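PDB 5O16: AmbC from Sorangium cellulosum, which probably acts as a dehydratase domain of a modular polyketide synthase, removing water from a beta-hydroxyacyl intermediate within a double-hotdog fold. Local coordinates for residues A[85-90]-A[129-134]; A[156-161]-A[183-188]. All blocks are in the same frame, centred on the assembly; numbering follows the deposited sequence.

Contact 1 of 2, residues A[85-90]-A[129-134]; sequences IEAPLA and TAHARG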
loop_
_atom_site.group_PDB
_atom_site.type_symbol
_atom_site.label_atom_id
_atom_site.label_comp_id
_atom_site.label_asym_id
_atom_site.label_seq_id
_atom_site.Cartn_x
_atom_site.Cartn_y
_atom_site.Cartn_z
ATOM N N ILE A 85 0.646 -5.563 9.498
ATOM C CA ILE A 85 -0.315 -6.553 9.047
ATOM C C ILE A 85 -0.049 -7.837 9.815
ATOM O O ILE A 85 1.061 -8.382 9.763
ATOM C CB ILE A 85 -0.235 -6.765 7.528
ATOM C CG1 ILE A 85 -0.637 -5.476 6.811
ATOM C CG2 ILE A 85 -1.172 -7.858 7.110
ATOM C CD1 ILE A 85 0.039 -5.237 5.500
ATOM N N GLU A 86 -1.036 -8.275 10.595
ATOM C CA GLU A 86 -0.880 -9.492 11.371
ATOM C C GLU A 86 -1.648 -10.668 10.785
ATOM O O GLU A 86 -1.485 -11.792 11.262
ATOM C CB GLU A 86 -1.237 -9.264 12.848
ATOM C CG GLU A 86 -2.673 -9.127 13.253
ATOM C CD GLU A 86 -2.799 -8.932 14.763
ATOM O OE1 GLU A 86 -1.875 -8.344 15.364
ATOM O OE2 GLU A 86 -3.816 -9.356 15.348
ATOM N N ALA A 87 -2.486 -10.440 9.783
ATOM C CA ALA A 87 -3.262 -11.525 9.206
ATOM C C ALA A 87 -3.714 -11.202 7.790
ATOM O O ALA A 87 -4.420 -10.207 7.578
ATOM C CB ALA A 87 -4.488 -11.805 10.073
ATOM N N PRO A 88 -3.397 -12.055 6.814
ATOM C CA PRO A 88 -3.855 -11.819 5.441
ATOM C C PRO A 88 -5.356 -11.965 5.326
ATOM O O PRO A 88 -5.986 -12.730 6.058
ATOM C CB PRO A 88 -3.150 -12.916 4.641
ATOM C CG PRO A 88 -3.041 -14.010 5.590
ATOM C CD PRO A 88 -2.732 -13.359 6.932
ATOM N N LEU A 89 -5.927 -11.225 4.392
ATOM C CA LEU A 89 -7.362 -11.274 4.157
ATOM C C LEU A 89 -7.592 -11.958 2.817
ATOM O O LEU A 89 -7.281 -11.399 1.757
ATOM C CB LEU A 89 -7.973 -9.874 4.206
ATOM C CG LEU A 89 -9.233 -9.602 3.396
ATOM C CD1 LEU A 89 -10.372 -10.330 4.032
ATOM C CD2 LEU A 89 -9.533 -8.121 3.430
ATOM N N ALA A 90 -8.137 -13.168 2.868
ATOM C CA ALA A 90 -8.373 -13.922 1.653
ATOM C C ALA A 90 -9.674 -13.459 1.024
ATOM O O ALA A 90 -10.667 -13.225 1.717
ATOM C CB ALA A 90 -8.416 -15.424 1.946
ATOM N N THR A 129 -12.721 -10.274 11.741
ATOM C CA THR A 129 -11.328 -10.693 11.746
ATOM C C THR A 129 -10.431 -9.471 11.689
ATOM O O THR A 129 -10.557 -8.642 10.785
ATOM C CB THR A 129 -11.021 -11.633 10.567
ATOM O OG1 THR A 129 -11.807 -12.828 10.681
ATOM C CG2 THR A 129 -9.541 -11.964 10.480
ATOM N N ALA A 130 -9.496 -9.402 12.628
ATOM C CA ALA A 130 -8.502 -8.343 12.654
ATOM C C ALA A 130 -7.372 -8.680 11.697
ATOM O O ALA A 130 -6.876 -9.808 11.692
ATOM C CB ALA A 130 -7.944 -8.167 14.063
ATOM N N HIS A 131 -7.001 -7.718 10.860
ATOM C CA HIS A 131 -5.939 -7.891 9.874
ATOM C C HIS A 131 -4.738 -6.980 10.074
ATOM O O HIS A 131 -3.603 -7.405 9.838
ATOM C CB HIS A 131 -6.501 -7.654 8.461
ATOM C CG HIS A 131 -7.548 -8.637 8.078
ATOM N ND1 HIS A 131 -7.268 -9.969 7.881
ATOM C CD2 HIS A 131 -8.876 -8.491 7.864
ATOM C CE1 HIS A 131 -8.382 -10.608 7.565
ATOM N NE2 HIS A 131 -9.370 -9.733 7.544
ATOM N N ALA A 132 -4.958 -5.728 10.474
ATOM C CA ALA A 132 -3.896 -4.735 10.568
ATOM C C ALA A 132 -4.135 -3.803 11.745
ATOM O O ALA A 132 -5.273 -3.457 12.066
ATOM C CB ALA A 132 -3.794 -3.904 9.287
ATOM N N ARG A 133 -3.053 -3.390 12.389
ATOM C CA ARG A 133 -3.151 -2.383 13.427
ATOM C C ARG A 133 -2.028 -1.385 13.214
ATOM O O ARG A 133 -1.009 -1.700 12.593
ATOM C CB ARG A 133 -3.110 -2.987 14.832
ATOM C CG ARG A 133 -3.676 -4.401 14.915
ATOM C CD ARG A 133 -3.686 -4.985 16.330
ATOM N NE ARG A 133 -5.044 -4.823 16.839
ATOM C CZ ARG A 133 -5.921 -5.808 16.980
ATOM N NH1 ARG A 133 -5.573 -7.059 16.670
ATOM N NH2 ARG A 133 -7.142 -5.533 17.437
ATOM N N GLY A 134 -2.228 -0.167 13.700
ATOM C CA GLY A 134 -1.215 0.848 13.516
ATOM C C GLY A 134 -1.584 2.136 14.208
ATOM O O GLY A 134 -2.419 2.156 15.116
#

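Contact 2 of 2, residues A[156-161]-A[183-188]; sequences GAEPVD and AWRVGR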
loop_
_atom_site.group_PDB
_atom_site.type_symbol
_atom_site.label_atom_id
_atom_site.label_comp_id
_atom_site.label_asym_id
_atom_site.label_seq_id
_atom_site.Cartn_x
_atom_site.Cartn_y
_atom_site.Cartn_z
ATOM N N GLY A 156 24.685 7.458 -13.636
ATOM C CA GLY A 156 25.255 6.215 -13.158
ATOM C C GLY A 156 24.284 5.071 -12.965
ATOM O O GLY A 156 24.686 4.026 -12.442
ATOM N N ALA A 157 23.020 5.240 -13.337
ATOM C CA ALA A 157 22.033 4.186 -13.134
ATOM C C ALA A 157 22.319 2.942 -13.975
ATOM O O ALA A 157 22.528 3.027 -15.189
ATOM C CB ALA A 157 20.638 4.717 -13.443
ATOM N N GLU A 158 22.319 1.782 -13.312
ATOM C CA GLU A 158 22.663 0.496 -13.915
ATOM C C GLU A 158 21.376 -0.292 -14.085
ATOM O O GLU A 158 20.683 -0.536 -13.077
ATOM C CB GLU A 158 23.619 -0.297 -13.032
ATOM C CG GLU A 158 25.045 -0.443 -13.503
ATOM C CD GLU A 158 25.821 -1.385 -12.585
ATOM O OE1 GLU A 158 26.979 -1.731 -12.916
ATOM O OE2 GLU A 158 25.274 -1.761 -11.518
ATOM N N PRO A 159 20.967 -0.646 -15.305
ATOM C CA PRO A 159 19.618 -1.198 -15.481
ATOM C C PRO A 159 19.480 -2.533 -14.772
ATOM O O PRO A 159 20.400 -3.352 -14.751
ATOM C CB PRO A 159 19.487 -1.357 -16.997
ATOM C CG PRO A 159 20.505 -0.399 -17.552
ATOM C CD PRO A 159 21.653 -0.468 -16.591
ATOM N N VAL A 160 18.284 -2.771 -14.265
ATOM C CA VAL A 160 17.950 -3.964 -13.509
ATOM C C VAL A 160 16.951 -4.772 -14.320
ATOM O O VAL A 160 16.036 -4.209 -14.935
ATOM C CB VAL A 160 17.376 -3.568 -12.136
ATOM C CG1 VAL A 160 16.790 -4.768 -11.409
ATOM C CG2 VAL A 160 18.445 -2.879 -11.312
ATOM N N ASP A 161 17.122 -6.090 -14.315
ATOM C CA ASP A 161 16.304 -6.962 -15.145
ATOM C C ASP A 161 14.981 -7.205 -14.436
ATOM O O ASP A 161 14.889 -8.002 -13.501
ATOM C CB ASP A 161 17.027 -8.272 -15.416
ATOM C CG ASP A 161 16.418 -9.035 -16.557
ATOM O OD1 ASP A 161 15.407 -8.553 -17.111
ATOM O OD2 ASP A 161 16.945 -10.113 -16.897
ATOM N N ALA A 183 13.625 -0.501 -14.259
ATOM C CA ALA A 183 14.249 -0.249 -12.968
ATOM C C ALA A 183 15.756 -0.198 -13.137
ATOM O O ALA A 183 16.318 -0.805 -14.053
ATOM C CB ALA A 183 13.867 -1.296 -11.923
ATOM N N TRP A 184 16.399 0.555 -12.250
ATOM C CA TRP A 184 17.847 0.687 -12.235
ATOM C C TRP A 184 18.311 0.788 -10.792
ATOM O O TRP A 184 17.518 1.038 -9.877
ATOM C CB TRP A 184 18.319 1.933 -12.982
ATOM C CG TRP A 184 17.718 2.205 -14.326
ATOM C CD1 TRP A 184 18.322 2.040 -15.542
ATOM C CD2 TRP A 184 16.398 2.698 -14.596
ATOM N NE1 TRP A 184 17.466 2.423 -16.556
ATOM C CE2 TRP A 184 16.273 2.816 -16.003
ATOM C CE3 TRP A 184 15.311 3.054 -13.788
ATOM C CZ2 TRP A 184 15.099 3.264 -16.619
ATOM C CZ3 TRP A 184 14.142 3.508 -14.401
ATOM C CH2 TRP A 184 14.051 3.607 -15.805
ATOM N N ARG A 185 19.612 0.619 -10.580
ATOM C CA ARG A 185 20.134 0.836 -9.240
ATOM C C ARG A 185 21.340 1.759 -9.307
ATOM O O ARG A 185 22.129 1.687 -10.256
ATOM C CB ARG A 185 20.455 -0.476 -8.516
ATOM C CG ARG A 185 21.683 -1.218 -8.889
ATOM C CD ARG A 185 21.753 -2.426 -7.947
ATOM N NE ARG A 185 21.230 -3.643 -8.564
ATOM C CZ ARG A 185 20.723 -4.678 -7.896
ATOM N NH1 ARG A 185 20.660 -4.656 -6.565
ATOM N NH2 ARG A 185 20.274 -5.739 -8.565
ATOM N N VAL A 186 21.391 2.701 -8.361
ATOM C CA VAL A 186 22.488 3.643 -8.189
ATOM C C VAL A 186 22.845 3.582 -6.712
ATOM O O VAL A 186 22.015 3.918 -5.858
ATOM C CB VAL A 186 22.116 5.077 -8.582
ATOM C CG1 VAL A 186 23.361 5.980 -8.516
ATOM C CG2 VAL A 186 21.427 5.127 -9.897
ATOM N N GLY A 187 24.040 3.099 -6.402
ATOM C CA GLY A 187 24.420 2.900 -5.021
ATOM C C GLY A 187 23.376 2.129 -4.240
ATOM O O GLY A 187 22.979 1.023 -4.621
ATOM N N ARG A 188 22.888 2.740 -3.166
ATOM C CA ARG A 188 21.886 2.127 -2.311
ATOM C C ARG A 188 20.465 2.280 -2.836
ATOM O O ARG A 188 19.546 1.654 -2.287
ATOM C CB ARG A 188 21.985 2.688 -0.894
ATOM C CG ARG A 188 22.787 1.821 0.038
ATOM C CD ARG A 188 22.973 2.466 1.381
ATOM N NE ARG A 188 24.358 2.402 1.827
ATOM C CZ ARG A 188 24.748 2.747 3.049
ATOM N NH1 ARG A 188 23.851 3.171 3.933
ATOM N NH2 ARG A 188 26.030 2.671 3.381
#

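Contact 1 of 2, residues A[85-90]-A[129-134]
Ile85 meets Ala132 as an antiparallel non-hydrogen-bonded pair where strand 80-85 runs out beside strand 129-137, within the hotdog architecture of a polyketide synthase dehydratase. Their side chains share one face of the sheet, Ile85 CG1 lying 4.3 Å from Ala132 CB. Beyond this pair, from Glu86 on, the chain leaves the strand, and opposite it strand 129-137 has a classic beta bulge, with His131 and Ala132 both facing Val116.

Backbone bonding gathers on one carbonyl. His131 O accepts Glu86 N at 2.8 Å and Ala87 N at 3.2 Å, so two successive amides of the turning loop are satisfied by a single oxygen.

Charge adds a weaker link at the exposed end. Glu86 reaches out with an extended chain and sets OE2 at the edge of the Arg133 guanidinium, 3.2 Å from NH1, in a salt bridge whose hydrogen bond is bent and weak; carboxylate and guanidinium planes stand 65° apart.

The buried His131 ring is held from several sides. Its CG lies anti to the carbonyl carbon (chi1 -63°), which directs the imidazole toward Ala87 O and Leu89. NE2 is hydrogen-bonded to Ser118 OG, and Leu89 CB makes a CH-pi contact over one face, 3.6 Å from the ring centroid. At the ring edge ND1 donates to Ala87 O at 2.9 Å, approaching from above that carbonyl's plane.

Contact 2 of 2, residues A[156-161]-A[183-188]
Trp184 turns the CD1 side of its indole toward Pro159, and the two side chains cross obliquely, with Trp184 CD1 3.8 Å from Pro159 CG. With chi1 at -46° the indole swings to the backbone-N side of its own residue, which brings CD1 to Pro159. Ala157 packs close by: its methyl touches both Trp184 CB and Val186 CG2, each 3.7 Å from Ala157 CB. Pro153 and Asp193 also touch the tryptophan.

The backbones that carry these side chains pair antiparallel, strand 158-160 with strand 180-186, the former being the outermost strand that this chain contributes to that side of its hotdog framework. Glu158 and Arg185 form a hydrogen-bonded pair, joined by Glu158 N to Arg185 O at 3.1 Å and by Arg185 N to Glu158 O at 3.0 Å. Pro159, without an amide hydrogen, occupies the non-hydrogen-bonded position against Trp184.

The face bearing Glu158, Val160, Ala183 and Arg185 is arranged differently. Arg185 starts with CG between its backbone N and carbonyl carbon (chi1 76°) and bends at chi3, which brings NE to 4.0 Å from Val160 CG2; that methyl meets the guanidinium obliquely. Arg185 NH2 is bonded to Ala224 O at the end of helix 211-224. Glu158 OE2 stays 5.3 Å from Arg185 NE, too far for a direct bond, though the opposite charges may attract weakly. Val160 CB meanwhile lies 4.2 Å from Ala183 CB.

How the contacts relate
Contact 1 closes before contact 2 opens, and strands 129-137 and 158-160, one from each, follow each other directly in the chain. Even so, the contacts lie on opposite sides of the chain's centre, 34 Å apart between their centres and about 22 Å between their nearest atoms, without touching. Contact 1 is the more central, 13 Å from the chain centre against 23 Å for contact 2. Its Ile85 is also hydrogen-bonded through the backbone to Phe240, on strand 236-247, whereas contact 2 adds the last strand at one edge. This spread is consistent with a double-hotdog dehydratase, with contact 1 close to where strand 80-85 meets strand 236-247, and contact 2 at the periphery.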